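Local structure of putative alpha KG dependent 2,4-D dioxygenase (Burkholderia xenovorans, 5J92) at residues Y134-S139 with A288-D293; Y48-F53 with D260-D265; Q148-D153 with M270-P275; I41-G46 with H209-R214; D124-P129 with S220-H225. The protein binds iron(II) and probably acts as a 2-oxoglutarate-dependent dioxygenase of the TfdA/TauD family. One frame throughout, in Å; residues are numbered along the deposited sequence.

Contact 1 (Y134-S139 with A288-D293); sequences YSFLLS and ATTLDD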
# COMPACT_ATOMS: atom_id res chain seq x y z
N TYR A 134 19.29 -1.41 16.87
CA TYR A 134 18.83 -2.79 16.72
C TYR A 134 17.60 -3.01 17.59
O TYR A 134 17.54 -2.56 18.73
CB TYR A 134 19.91 -3.77 17.13
CG TYR A 134 21.19 -3.71 16.33
CD1 TYR A 134 21.29 -4.35 15.10
CD2 TYR A 134 22.31 -3.01 16.80
CE1 TYR A 134 22.45 -4.31 14.36
CE2 TYR A 134 23.48 -2.95 16.06
CZ TYR A 134 23.55 -3.61 14.84
OH TYR A 134 24.69 -3.59 14.08
N SER A 135 16.64 -3.75 17.04
CA SER A 135 15.52 -4.27 17.82
C SER A 135 15.68 -5.78 17.95
O SER A 135 16.30 -6.43 17.10
CB SER A 135 14.18 -3.93 17.16
OG SER A 135 13.95 -2.52 17.16
N PHE A 136 15.15 -6.34 19.05
CA PHE A 136 15.29 -7.75 19.37
C PHE A 136 13.94 -8.31 19.76
O PHE A 136 13.20 -7.69 20.54
CB PHE A 136 16.28 -7.97 20.53
CG PHE A 136 17.63 -7.32 20.33
CD1 PHE A 136 17.79 -5.95 20.53
CD2 PHE A 136 18.73 -8.08 19.95
CE1 PHE A 136 19.02 -5.35 20.35
CE2 PHE A 136 19.97 -7.48 19.77
CZ PHE A 136 20.12 -6.11 19.98
N LEU A 137 13.62 -9.50 19.23
CA LEU A 137 12.36 -10.18 19.50
C LEU A 137 12.68 -11.64 19.79
O LEU A 137 13.26 -12.33 18.94
CB LEU A 137 11.39 -10.09 18.31
CG LEU A 137 10.32 -9.00 18.24
CD1 LEU A 137 9.47 -9.18 16.97
CD2 LEU A 137 9.45 -8.97 19.49
N LEU A 138 12.28 -12.12 20.96
CA LEU A 138 12.48 -13.52 21.34
C LEU A 138 11.13 -14.19 21.47
O LEU A 138 10.29 -13.77 22.28
CB LEU A 138 13.28 -13.62 22.65
CG LEU A 138 13.56 -15.01 23.22
CD1 LEU A 138 14.35 -15.89 22.25
CD2 LEU A 138 14.29 -14.86 24.52
N SER A 139 10.90 -15.23 20.67
CA SER A 139 9.60 -15.88 20.62
C SER A 139 9.47 -16.93 21.72
O SER A 139 10.36 -17.77 21.91
CB SER A 139 9.36 -16.53 19.26
OG SER A 139 10.21 -17.65 19.09
N ALA A 288 13.24 -6.15 23.14
CA ALA A 288 14.20 -5.19 23.65
C ALA A 288 14.62 -4.29 22.50
O ALA A 288 14.56 -4.69 21.33
CB ALA A 288 15.43 -5.87 24.27
N THR A 289 14.99 -3.06 22.83
CA THR A 289 15.32 -2.09 21.80
C THR A 289 16.53 -1.27 22.23
O THR A 289 16.63 -0.86 23.39
CB THR A 289 14.12 -1.18 21.50
OG1 THR A 289 12.97 -1.99 21.23
CG2 THR A 289 14.41 -0.30 20.27
N THR A 290 17.45 -1.08 21.30
CA THR A 290 18.59 -0.19 21.52
C THR A 290 18.38 1.07 20.69
O THR A 290 17.74 1.03 19.63
CB THR A 290 19.91 -0.87 21.13
OG1 THR A 290 19.86 -1.26 19.75
CG2 THR A 290 20.15 -2.10 22.00
N LEU A 291 18.95 2.17 21.17
CA LEU A 291 18.86 3.47 20.52
C LEU A 291 20.12 3.76 19.72
O LEU A 291 21.22 3.34 20.10
CB LEU A 291 18.62 4.57 21.55
CG LEU A 291 17.28 4.44 22.25
CD1 LEU A 291 17.08 5.54 23.28
CD2 LEU A 291 16.19 4.50 21.19
N ASP A 292 19.95 4.49 18.62
CA ASP A 292 21.04 4.76 17.68
C ASP A 292 21.84 5.99 18.11
O ASP A 292 21.92 6.99 17.40
CB ASP A 292 20.49 4.90 16.27
CG ASP A 292 21.57 4.89 15.21
OD1 ASP A 292 22.69 4.40 15.49
OD2 ASP A 292 21.30 5.34 14.07
N ASP A 293 22.42 5.92 19.30
CA ASP A 293 23.21 7.02 19.85
C ASP A 293 24.62 6.90 19.30
O ASP A 293 25.41 6.06 19.74
CB ASP A 293 23.18 6.97 21.38
CG ASP A 293 23.81 8.19 22.02
OD1 ASP A 293 24.56 8.93 21.37
OD2 ASP A 293 23.54 8.39 23.22

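Contact 2 (Y48-F53 with D260-D265); sequences YPVLIF and DLVMWD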
# COMPACT_ATOMS: atom_id res chain seq x y z
N TYR A 48 23.81 -8.85 6.53
CA TYR A 48 22.42 -9.26 6.74
C TYR A 48 21.82 -8.45 7.88
O TYR A 48 22.01 -8.81 9.06
CB TYR A 48 22.33 -10.75 7.08
CG TYR A 48 23.00 -11.71 6.13
CD1 TYR A 48 22.31 -12.23 5.02
CD2 TYR A 48 24.31 -12.13 6.36
CE1 TYR A 48 22.92 -13.15 4.16
CE2 TYR A 48 24.93 -13.05 5.50
CZ TYR A 48 24.22 -13.55 4.41
OH TYR A 48 24.83 -14.45 3.56
N PRO A 49 21.03 -7.41 7.61
CA PRO A 49 20.48 -6.59 8.72
C PRO A 49 19.48 -7.33 9.61
O PRO A 49 19.11 -6.78 10.67
CB PRO A 49 19.81 -5.42 7.98
CG PRO A 49 19.59 -5.89 6.60
CD PRO A 49 20.70 -6.86 6.29
N VAL A 50 19.03 -8.53 9.24
CA VAL A 50 18.21 -9.40 10.09
C VAL A 50 19.06 -10.61 10.46
O VAL A 50 19.50 -11.35 9.57
CB VAL A 50 16.91 -9.85 9.41
CG1 VAL A 50 16.09 -10.77 10.36
CG2 VAL A 50 16.07 -8.66 8.94
N LEU A 51 19.30 -10.80 11.76
CA LEU A 51 20.05 -11.93 12.27
C LEU A 51 19.15 -12.76 13.19
O LEU A 51 18.47 -12.21 14.07
CB LEU A 51 21.32 -11.47 13.02
CG LEU A 51 22.39 -10.75 12.20
CD1 LEU A 51 23.53 -10.27 13.09
CD2 LEU A 51 22.94 -11.66 11.12
N ILE A 52 19.17 -14.06 12.98
CA ILE A 52 18.31 -15.02 13.68
C ILE A 52 19.21 -15.94 14.48
O ILE A 52 20.05 -16.64 13.90
CB ILE A 52 17.46 -15.84 12.69
CG1 ILE A 52 16.63 -14.91 11.81
CG2 ILE A 52 16.63 -16.86 13.43
CD1 ILE A 52 16.53 -15.41 10.38
N PHE A 53 19.02 -15.97 15.79
CA PHE A 53 19.76 -16.89 16.65
C PHE A 53 18.79 -17.98 17.11
O PHE A 53 17.94 -17.72 17.98
CB PHE A 53 20.38 -16.16 17.84
CG PHE A 53 21.23 -14.97 17.45
CD1 PHE A 53 20.66 -13.72 17.25
CD2 PHE A 53 22.60 -15.11 17.28
CE1 PHE A 53 21.43 -12.63 16.89
CE2 PHE A 53 23.39 -14.02 16.93
CZ PHE A 53 22.81 -12.78 16.73
N ASP A 260 13.32 -18.58 18.67
CA ASP A 260 14.11 -17.76 17.77
C ASP A 260 14.39 -16.43 18.47
O ASP A 260 13.47 -15.80 19.00
CB ASP A 260 13.35 -17.45 16.48
CG ASP A 260 13.47 -18.53 15.41
OD1 ASP A 260 14.25 -19.50 15.55
OD2 ASP A 260 12.77 -18.36 14.39
N LEU A 261 15.65 -16.00 18.47
CA LEU A 261 15.98 -14.62 18.81
C LEU A 261 16.30 -13.92 17.49
O LEU A 261 17.29 -14.24 16.83
CB LEU A 261 17.15 -14.55 19.78
CG LEU A 261 17.31 -13.29 20.64
CD1 LEU A 261 18.56 -13.40 21.49
CD2 LEU A 261 17.38 -12.02 19.82
N VAL A 262 15.47 -12.95 17.13
CA VAL A 262 15.64 -12.22 15.88
C VAL A 262 16.05 -10.79 16.22
O VAL A 262 15.36 -10.09 16.98
CB VAL A 262 14.37 -12.23 15.01
CG1 VAL A 262 14.59 -11.38 13.75
CG2 VAL A 262 14.01 -13.66 14.63
N MET A 263 17.19 -10.39 15.68
CA MET A 263 17.78 -9.08 15.87
C MET A 263 17.83 -8.39 14.52
O MET A 263 18.30 -8.99 13.54
CB MET A 263 19.18 -9.23 16.49
CG MET A 263 20.16 -8.11 16.26
SD MET A 263 21.77 -8.67 16.87
CE MET A 263 22.71 -7.15 16.76
N TRP A 264 17.26 -7.17 14.43
CA TRP A 264 17.24 -6.48 13.15
C TRP A 264 17.67 -5.03 13.29
O TRP A 264 17.44 -4.38 14.32
CB TRP A 264 15.86 -6.58 12.44
CG TRP A 264 14.72 -5.78 13.05
CD1 TRP A 264 14.36 -4.49 12.76
CD2 TRP A 264 13.78 -6.25 14.01
NE1 TRP A 264 13.26 -4.11 13.50
CE2 TRP A 264 12.88 -5.18 14.28
CE3 TRP A 264 13.60 -7.46 14.69
CZ2 TRP A 264 11.83 -5.30 15.18
CZ3 TRP A 264 12.55 -7.56 15.59
CH2 TRP A 264 11.69 -6.50 15.83
N ASP A 265 18.33 -4.54 12.24
CA ASP A 265 18.93 -3.21 12.20
C ASP A 265 17.92 -2.26 11.57
O ASP A 265 17.69 -2.27 10.36
CB ASP A 265 20.25 -3.27 11.44
CG ASP A 265 21.06 -1.97 11.53
OD1 ASP A 265 20.50 -0.92 11.92
OD2 ASP A 265 22.28 -2.01 11.22
O HOH W 1 20.83 -7.07 12.85

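Contact 3 (Q148-D153 with M270-P275); sequences QTQFAD and MHRGRP. With FE2 (Fe (II) ion), chain E.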
# COMPACT_ATOMS: atom_id res chain seq x y z
N GLN A 148 3.89 -14.02 10.90
CA GLN A 148 5.24 -13.75 10.44
C GLN A 148 5.64 -12.32 10.77
O GLN A 148 4.80 -11.44 10.94
CB GLN A 148 5.35 -13.96 8.92
CG GLN A 148 5.00 -15.39 8.45
CD GLN A 148 3.50 -15.58 8.22
OE1 GLN A 148 2.69 -14.72 8.57
NE2 GLN A 148 3.13 -16.74 7.66
N THR A 149 6.92 -12.11 10.90
CA THR A 149 7.48 -10.76 10.85
C THR A 149 8.18 -10.63 9.50
O THR A 149 8.94 -11.52 9.11
CB THR A 149 8.46 -10.48 12.00
OG1 THR A 149 7.84 -10.80 13.24
CG2 THR A 149 8.84 -9.00 12.02
N GLN A 150 7.87 -9.56 8.78
CA GLN A 150 8.42 -9.34 7.45
C GLN A 150 9.37 -8.15 7.49
O GLN A 150 9.18 -7.20 8.25
CB GLN A 150 7.30 -9.10 6.43
CG GLN A 150 6.31 -10.24 6.34
CD GLN A 150 5.35 -10.13 5.16
OE1 GLN A 150 4.99 -9.02 4.72
NE2 GLN A 150 4.93 -11.28 4.63
N PHE A 151 10.42 -8.23 6.66
CA PHE A 151 11.49 -7.24 6.65
C PHE A 151 11.73 -6.79 5.22
O PHE A 151 11.90 -7.63 4.33
CB PHE A 151 12.78 -7.80 7.27
CG PHE A 151 12.62 -8.23 8.70
CD1 PHE A 151 12.78 -7.32 9.73
CD2 PHE A 151 12.28 -9.55 9.01
CE1 PHE A 151 12.62 -7.70 11.06
CE2 PHE A 151 12.12 -9.95 10.33
CZ PHE A 151 12.29 -9.02 11.36
N ALA A 152 11.76 -5.48 5.01
CA ALA A 152 11.97 -4.90 3.69
C ALA A 152 13.31 -4.19 3.66
O ALA A 152 13.58 -3.32 4.50
CB ALA A 152 10.83 -3.95 3.33
N ASP A 153 14.14 -4.56 2.69
CA ASP A 153 15.52 -4.06 2.61
C ASP A 153 15.53 -2.67 1.96
O ASP A 153 15.34 -2.56 0.74
CB ASP A 153 16.38 -5.04 1.83
CG ASP A 153 17.88 -4.70 1.89
OD1 ASP A 153 18.23 -3.53 2.17
OD2 ASP A 153 18.69 -5.63 1.64
N MET A 270 12.63 -1.62 6.97
CA MET A 270 11.30 -1.49 7.53
C MET A 270 10.88 -2.90 7.91
O MET A 270 11.42 -3.89 7.38
CB MET A 270 10.31 -0.87 6.54
CG MET A 270 10.37 0.66 6.46
SD MET A 270 8.94 1.36 5.62
CE MET A 270 8.94 0.44 4.09
N HIS A 271 9.94 -3.00 8.83
CA HIS A 271 9.41 -4.31 9.17
C HIS A 271 7.93 -4.16 9.52
O HIS A 271 7.44 -3.05 9.76
CB HIS A 271 10.16 -4.95 10.33
CG HIS A 271 9.92 -4.25 11.63
ND1 HIS A 271 10.54 -3.07 11.97
CD2 HIS A 271 9.08 -4.54 12.65
CE1 HIS A 271 10.11 -2.67 13.15
NE2 HIS A 271 9.23 -3.55 13.59
N ARG A 272 7.24 -5.28 9.57
CA ARG A 272 5.84 -5.27 9.97
C ARG A 272 5.48 -6.65 10.47
O ARG A 272 6.08 -7.64 10.04
CB ARG A 272 4.91 -4.87 8.81
CG ARG A 272 4.80 -5.93 7.71
CD ARG A 272 3.85 -5.53 6.58
NE ARG A 272 3.74 -6.61 5.59
CZ ARG A 272 2.80 -6.67 4.65
NH1 ARG A 272 1.90 -5.72 4.57
NH2 ARG A 272 2.75 -7.71 3.80
N GLY A 273 4.49 -6.70 11.36
CA GLY A 273 3.92 -7.97 11.78
C GLY A 273 2.73 -8.34 10.93
O GLY A 273 2.06 -7.48 10.36
N ARG A 274 2.49 -9.63 10.80
CA ARG A 274 1.37 -10.16 10.05
C ARG A 274 0.35 -10.75 11.01
O ARG A 274 0.73 -11.32 12.03
CB ARG A 274 1.83 -11.23 9.05
CG ARG A 274 2.85 -10.72 8.02
CD ARG A 274 2.20 -9.77 7.02
NE ARG A 274 1.16 -10.45 6.26
CZ ARG A 274 -0.02 -9.92 5.95
NH1 ARG A 274 -0.31 -8.69 6.35
NH2 ARG A 274 -0.90 -10.63 5.27
N PRO A 275 -0.94 -10.65 10.71
CA PRO A 275 -1.94 -11.29 11.58
C PRO A 275 -1.69 -12.79 11.64
O PRO A 275 -1.15 -13.39 10.71
CB PRO A 275 -3.28 -10.97 10.90
CG PRO A 275 -3.00 -9.81 9.98
CD PRO A 275 -1.56 -10.00 9.54
FE FE2 E . 8.19 -2.32 15.42
O HOH W 2 0.96 -13.63 6.58

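Contact 4 (I41-G46 with H209-R214); sequences IEQASG and HPISGR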
# COMPACT_ATOMS: atom_id res chain seq x y z
N ILE A 41 29.33 -10.04 15.24
CA ILE A 41 27.89 -9.94 14.99
C ILE A 41 27.56 -8.60 14.33
O ILE A 41 26.80 -8.55 13.36
CB ILE A 41 27.10 -10.14 16.30
CG1 ILE A 41 27.29 -11.59 16.81
CG2 ILE A 41 25.63 -9.84 16.10
CD1 ILE A 41 26.60 -11.88 18.11
N GLU A 42 28.15 -7.51 14.82
CA GLU A 42 27.94 -6.22 14.17
C GLU A 42 28.34 -6.29 12.70
O GLU A 42 27.58 -5.86 11.82
CB GLU A 42 28.74 -5.12 14.89
CG GLU A 42 28.20 -4.84 16.29
CD GLU A 42 28.94 -3.75 17.04
OE1 GLU A 42 30.16 -3.57 16.81
OE2 GLU A 42 28.31 -3.09 17.88
N GLN A 43 29.50 -6.87 12.40
CA GLN A 43 29.92 -6.98 11.01
C GLN A 43 28.94 -7.83 10.20
O GLN A 43 28.57 -7.47 9.08
CB GLN A 43 31.33 -7.55 10.92
CG GLN A 43 32.39 -6.63 11.51
CD GLN A 43 32.41 -5.25 10.87
OE1 GLN A 43 32.30 -4.23 11.56
NE2 GLN A 43 32.55 -5.21 9.55
N ALA A 44 28.48 -8.94 10.77
CA ALA A 44 27.50 -9.77 10.08
C ALA A 44 26.21 -9.00 9.82
O ALA A 44 25.57 -9.20 8.78
CB ALA A 44 27.22 -11.04 10.89
N SER A 45 25.79 -8.14 10.75
CA SER A 45 24.59 -7.34 10.51
C SER A 45 24.78 -6.36 9.36
O SER A 45 23.80 -6.02 8.69
CB SER A 45 24.18 -6.58 11.78
OG SER A 45 25.04 -5.47 12.03
N GLY A 46 26.01 -5.89 9.12
CA GLY A 46 26.27 -5.03 7.97
C GLY A 46 25.94 -5.68 6.64
O GLY A 46 25.52 -4.99 5.70
N HIS A 209 24.90 3.85 5.96
CA HIS A 209 25.07 2.98 7.11
C HIS A 209 26.49 3.09 7.66
O HIS A 209 27.45 3.08 6.89
CB HIS A 209 24.76 1.53 6.74
CG HIS A 209 24.49 0.66 7.93
ND1 HIS A 209 25.50 0.09 8.67
CD2 HIS A 209 23.33 0.30 8.53
CE1 HIS A 209 24.98 -0.59 9.68
NE2 HIS A 209 23.66 -0.47 9.61
N PRO A 210 26.64 3.20 8.98
CA PRO A 210 27.99 3.39 9.55
C PRO A 210 28.87 2.15 9.51
O PRO A 210 30.10 2.30 9.53
CB PRO A 210 27.70 3.81 11.00
CG PRO A 210 26.34 3.30 11.30
CD PRO A 210 25.59 3.12 10.01
N ILE A 211 28.31 0.95 9.43
CA ILE A 211 29.12 -0.27 9.38
C ILE A 211 29.46 -0.64 7.94
O ILE A 211 30.62 -0.89 7.62
CB ILE A 211 28.38 -1.44 10.08
CG1 ILE A 211 28.15 -1.13 11.56
CG2 ILE A 211 29.15 -2.77 9.92
CD1 ILE A 211 27.31 -2.19 12.27
N SER A 212 28.46 -0.68 7.06
CA SER A 212 28.64 -1.19 5.71
C SER A 212 28.86 -0.11 4.66
O SER A 212 29.25 -0.44 3.54
CB SER A 212 27.43 -2.02 5.28
OG SER A 212 26.30 -1.19 5.20
N GLY A 213 28.57 1.16 4.98
CA GLY A 213 28.58 2.20 3.98
C GLY A 213 27.41 2.19 3.01
O GLY A 213 27.36 3.04 2.11
N ARG A 214 26.46 1.27 3.17
CA ARG A 214 25.34 1.16 2.23
C ARG A 214 24.39 2.35 2.33
O ARG A 214 24.01 2.77 3.43
CB ARG A 214 24.55 -0.12 2.48
CG ARG A 214 25.31 -1.43 2.21
CD ARG A 214 25.51 -1.72 0.72
NE ARG A 214 24.26 -1.90 -0.02
CZ ARG A 214 23.52 -3.01 -0.01
NH1 ARG A 214 23.89 -4.06 0.74
NH2 ARG A 214 22.41 -3.08 -0.72
O HOH W 3 31.72 -3.87 7.41
O HOH W 4 24.12 -2.67 5.97
O HOH W 5 26.03 -4.61 2.67

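Contact 5 (D124-P129 with S220-H225); sequences DASYLP and SSHATH. With FE2 (Fe (II) ion), chain E.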
# COMPACT_ATOMS: atom_id res chain seq x y z
N ASP A 124 11.57 1.29 13.62
CA ASP A 124 11.30 1.55 15.04
C ASP A 124 11.77 2.93 15.49
O ASP A 124 12.93 3.29 15.30
CB ASP A 124 11.94 0.49 15.91
CG ASP A 124 11.17 -0.81 15.88
OD1 ASP A 124 10.08 -0.76 15.26
OD2 ASP A 124 11.62 -1.83 16.45
N ALA A 125 10.86 3.67 16.14
CA ALA A 125 11.15 4.96 16.76
C ALA A 125 11.72 5.99 15.77
O ALA A 125 12.39 6.95 16.18
CB ALA A 125 12.09 4.82 17.96
N SER A 126 11.44 5.82 14.48
CA SER A 126 11.81 6.85 13.51
C SER A 126 11.10 8.16 13.79
O SER A 126 11.50 9.21 13.26
CB SER A 126 11.52 6.38 12.08
OG SER A 126 10.12 6.35 11.79
N TYR A 127 10.03 8.13 14.60
CA TYR A 127 9.31 9.33 15.02
C TYR A 127 10.03 10.08 16.13
O TYR A 127 9.50 11.10 16.59
CB TYR A 127 7.89 8.97 15.46
CG TYR A 127 7.82 7.94 16.56
CD1 TYR A 127 7.89 8.31 17.90
CD2 TYR A 127 7.63 6.59 16.27
CE1 TYR A 127 7.83 7.36 18.91
CE2 TYR A 127 7.56 5.64 17.27
CZ TYR A 127 7.65 6.04 18.59
OH TYR A 127 7.56 5.10 19.60
N LEU A 128 11.19 9.58 16.63
CA LEU A 128 11.99 10.24 17.65
C LEU A 128 13.22 10.88 17.02
O LEU A 128 13.74 10.38 16.02
CB LEU A 128 12.45 9.24 18.72
CG LEU A 128 11.37 8.53 19.54
CD1 LEU A 128 11.99 7.58 20.56
CD2 LEU A 128 10.43 9.53 20.20
N PRO A 129 13.72 11.99 17.59
CA PRO A 129 15.01 12.52 17.12
C PRO A 129 16.12 11.50 17.23
O PRO A 129 17.05 11.53 16.41
CB PRO A 129 15.26 13.72 18.04
CG PRO A 129 13.93 14.11 18.52
CD PRO A 129 13.10 12.86 18.60
N SER A 220 9.17 4.86 6.46
CA SER A 220 8.47 4.41 7.65
C SER A 220 7.05 4.93 7.57
O SER A 220 6.81 6.02 7.05
CB SER A 220 9.15 4.93 8.93
OG SER A 220 8.54 4.39 10.08
N SER A 221 6.11 4.16 8.13
CA SER A 221 4.76 4.68 8.25
C SER A 221 4.73 5.99 9.03
O SER A 221 3.76 6.74 8.93
CB SER A 221 3.85 3.66 8.94
OG SER A 221 4.26 3.50 10.29
N HIS A 222 5.77 6.26 9.85
CA HIS A 222 5.84 7.49 10.62
C HIS A 222 6.13 8.71 9.77
O HIS A 222 5.84 9.82 10.20
CB HIS A 222 6.89 7.35 11.73
CG HIS A 222 6.73 6.12 12.56
ND1 HIS A 222 7.76 5.23 12.79
CD2 HIS A 222 5.66 5.63 13.23
CE1 HIS A 222 7.33 4.25 13.56
NE2 HIS A 222 6.06 4.46 13.84
N ALA A 223 6.73 8.52 8.59
CA ALA A 223 7.07 9.62 7.70
C ALA A 223 5.81 10.11 7.00
O ALA A 223 5.07 9.32 6.41
CB ALA A 223 8.11 9.17 6.66
N THR A 224 5.57 11.42 7.06
CA THR A 224 4.35 11.95 6.46
C THR A 224 4.59 12.64 5.12
O THR A 224 3.83 12.41 4.18
CB THR A 224 3.65 12.91 7.43
OG1 THR A 224 4.54 13.98 7.76
CG2 THR A 224 3.27 12.17 8.69
N HIS A 225 5.58 13.53 5.03
CA HIS A 225 5.83 14.28 3.81
C HIS A 225 7.26 14.81 3.82
O HIS A 225 8.04 14.54 4.74
CB HIS A 225 4.79 15.40 3.61
CG HIS A 225 4.76 16.45 4.69
ND1 HIS A 225 4.45 16.18 6.01
CD2 HIS A 225 4.95 17.79 4.62
CE1 HIS A 225 4.46 17.30 6.71
NE2 HIS A 225 4.75 18.30 5.89
FE FE2 E . 8.19 -2.32 15.42

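Contact 1 (Y134-S139 with A288-D293)
The F136 ring turns its edge to the strand across from it: A288 O lies in the plane of the ring, 3.6 Å from CD1, and the T290 methyl CG2 comes up at the same edge, 3.8 Å from CE1. CG set anti to the carbonyl carbon (chi1 -53°) swings the ring to these two partners. The Y134 ring likewise has T290 OG1 near its plane, beside CB, while its hydroxyl bonds to S45 of helix 35-47. The strands run antiparallel, and their register puts F136 and A288 on one face, CB to CB 4.4 Å. These two form a hydrogen-bonded pair through F136 N to A288 O (2.9 Å) and A288 N to F136 O (3.0 Å); S135 and T289 form the non-hydrogen-bonded pair next to it. Y134 O is gripped twice by T290, by its N (3.0 Å) and by OG1 on a lone pair in the carbonyl plane (2.8 Å), which would hold the T290 hydroxyl in its rotation. On the other face S135 OG touches T289 CG2 but bonds to D124, an iron ligand, and to N266. Strand 132-139 lies between strands 284-291 and 261-265, and helix 60-67 packs on F136 and A288.

Contact 2 (Y48-F53 with D260-D265)
V50 CG1 meets V262 CG1 at 3.8 Å, and V262 CG2 reaches I52 CG1, so the two methyls of V262 touch both V50 and I52, the residues of strand 50-53 on that face of the antiparallel pair. V50 CG2 also rests against W264 CB. On the other face the edge of the F53 ring faces M263: CE1 is 4.0 Å from SD, a Met-aromatic contact with the sulfur 80° off the ring normal. M263 reaches there with CG anti to the backbone N (chi1 156°) and an extended chain. Beneath these side chains the backbones are laced by short, nearly straight bonds, L51 N to M263 O and M263 N to L51 O at 2.7 Å each, then F53 N to L261 O. At the far end D265 N bonds to P49 O, which also accepts a hydrogen bond from a water. Farther out, D265 is held by R267 and H209, D260 by S257 and H254, and the W264 ring packs beside H271 and D124 of the iron site. The pair belongs to the larger sheet of the beta-helix (cupin) core: strand 21-25 runs parallel beside strand 50-53, strand 132-139 flanks strand 261-265, and I41 of helix 35-47 packs on L51, F53 and M263.

Contact 3 (Q148-D153 with M270-P275)
Q150 and R272 lie side by side on one face of an antiparallel strand pair, joined by two hydrogen bonds: R272 NH2 (2.8 Å) and NE (2.9 Å) both donate to Q150 OE1. The oxygen lies in the guanidinium plane, whereas both nitrogens approach from one face of the amide, whose plane is turned 31° from the guanidinium. Q150 NE2 bonds to S253. Backbone hydrogen bonds run the length of the pair, from Q148 O, taken by R274 N, to A152 N with M270 O at 2.9 Å; H271 CA closes on Q150 O at 3.0 Å. Salt bridges lead out to the second subunit, R272 NH1 to its E243 and R274 NH2 to its E240. A water links Q148 OE1 to R274 NE. In the packing, the bent chain of R274 passes across Q150, R274 CD against Q150 CD at 3.7 Å, and on the other face F151 CD1 touches H271 CB at 3.6 Å. For metal coordination, H271 NE2 binds iron(II) at 2.4 Å; CG placed between the backbone N and the carbonyl carbon (chi1 69°) turns the ring toward the metal. H122 and D124 complete the protein ligands: the two-histidine, one-carboxylate facial triad of the iron(II) dioxygenases built on the double-stranded beta-helix (cupin) fold.

Contact 4 (I41-G46 with H209-R214)
The C-terminal part of helix 35-47 meets a loop here, G46 CA lying 5.0 Å from S212 CA at their nearest. I211 makes most of the side-chain touches, laid against the helix: CD1 is 3.7 Å from E42 O and 4.0 Å from S45 OG, and CG2 touches Q43 OE1 at 3.8 Å. CG1 set anti to the carbonyl carbon (chi1 -62°) and an extended chi2 send CD1 to that helix turn. E42 O is already taken up by G46 N and by S45 OG (2.6 Å). S212 CB rests on G46 O at 3.6 Å. Where direct polar bonds are absent, waters join the segments: one from G46 O to S212 OG, another from G46 O to R214 NH1, in the guanidinium plane, and a third from I211 O to Q43 NE2, its bond to NE2 weak. The loop is shaped from within by H209, whose ND1 accepts from I211 N at 3.0 Å and, weakly, from S212 N. R214 reaches D159 with its other NH. S212 OG accepts from R214 N, making an ST turn in the connection between strands 201-208 and 215-217, which docks beside the helix at the surface, away from the iron site.

Contact 5 (D124-P129 with S220-H225)
S126 OG and Y127 CG both stand between their own backbone N and carbonyl carbon: chi1 of 72° aims the S126 hydroxyl at the edge of the H222 imidazole, and chi1 of 56° swings the Y127 phenol over its face, while H222 CG lies anti to its own carbonyl carbon. S126 OG sits in the plane of the imidazole, 2.8 Å from ND1 in a hydrogen bond that either partner could donate. Y127 turns an edge to one face of that ring: CD2 lies 3.5 Å above the plane, over its centre, and is 3.6 Å from NE2. The planes stand at 80° with centroids 4.9 Å apart, a T-shaped (edge-to-face) pair. On the opposite face, S221 OG lies above the rim. S220 OG, 3.0 Å from S126 OG, accepts a hydrogen bond from S123 N. Each segment folds into a type I beta turn, A125 to L128 and S220 to A223, closed by L128 N to A125 O and A223 N to S220 O. The first turn directly follows the acid of the iron facial triad: D124 OD1 binds iron(II) at 2.5 Å, beside H122 and H271. H222 and Y127 also pack on I178 of helix 178-184, and S126 touches Y176 of strand 173-176. From A223 the chain runs on as strand 223-226, with A223 against L238 of helix 231-245.

How the contacts relate
Contacts 1 and 2 are buried and share one sheet, strand 132-139 lying next to strand 261-265, with S135 N bonded to W264 O at 2.9 Å. Both are antiparallel backbone ladders, but the side chains of contact 2 that meet are mostly apolar, whereas contact 1 mixes F136 and A288 with serine and threonine hydroxyls. Contact 3 is a similar ladder in a second sheet that faces the first, W264 meeting F151; its face with Q150 carries R272, which, with R274, reaches the second subunit. Contact 5, also buried, joins turns rather than strands and shares the iron with contact 3. Contact 4 is the surface member, bridged by water, though it touches contacts 1 and 2.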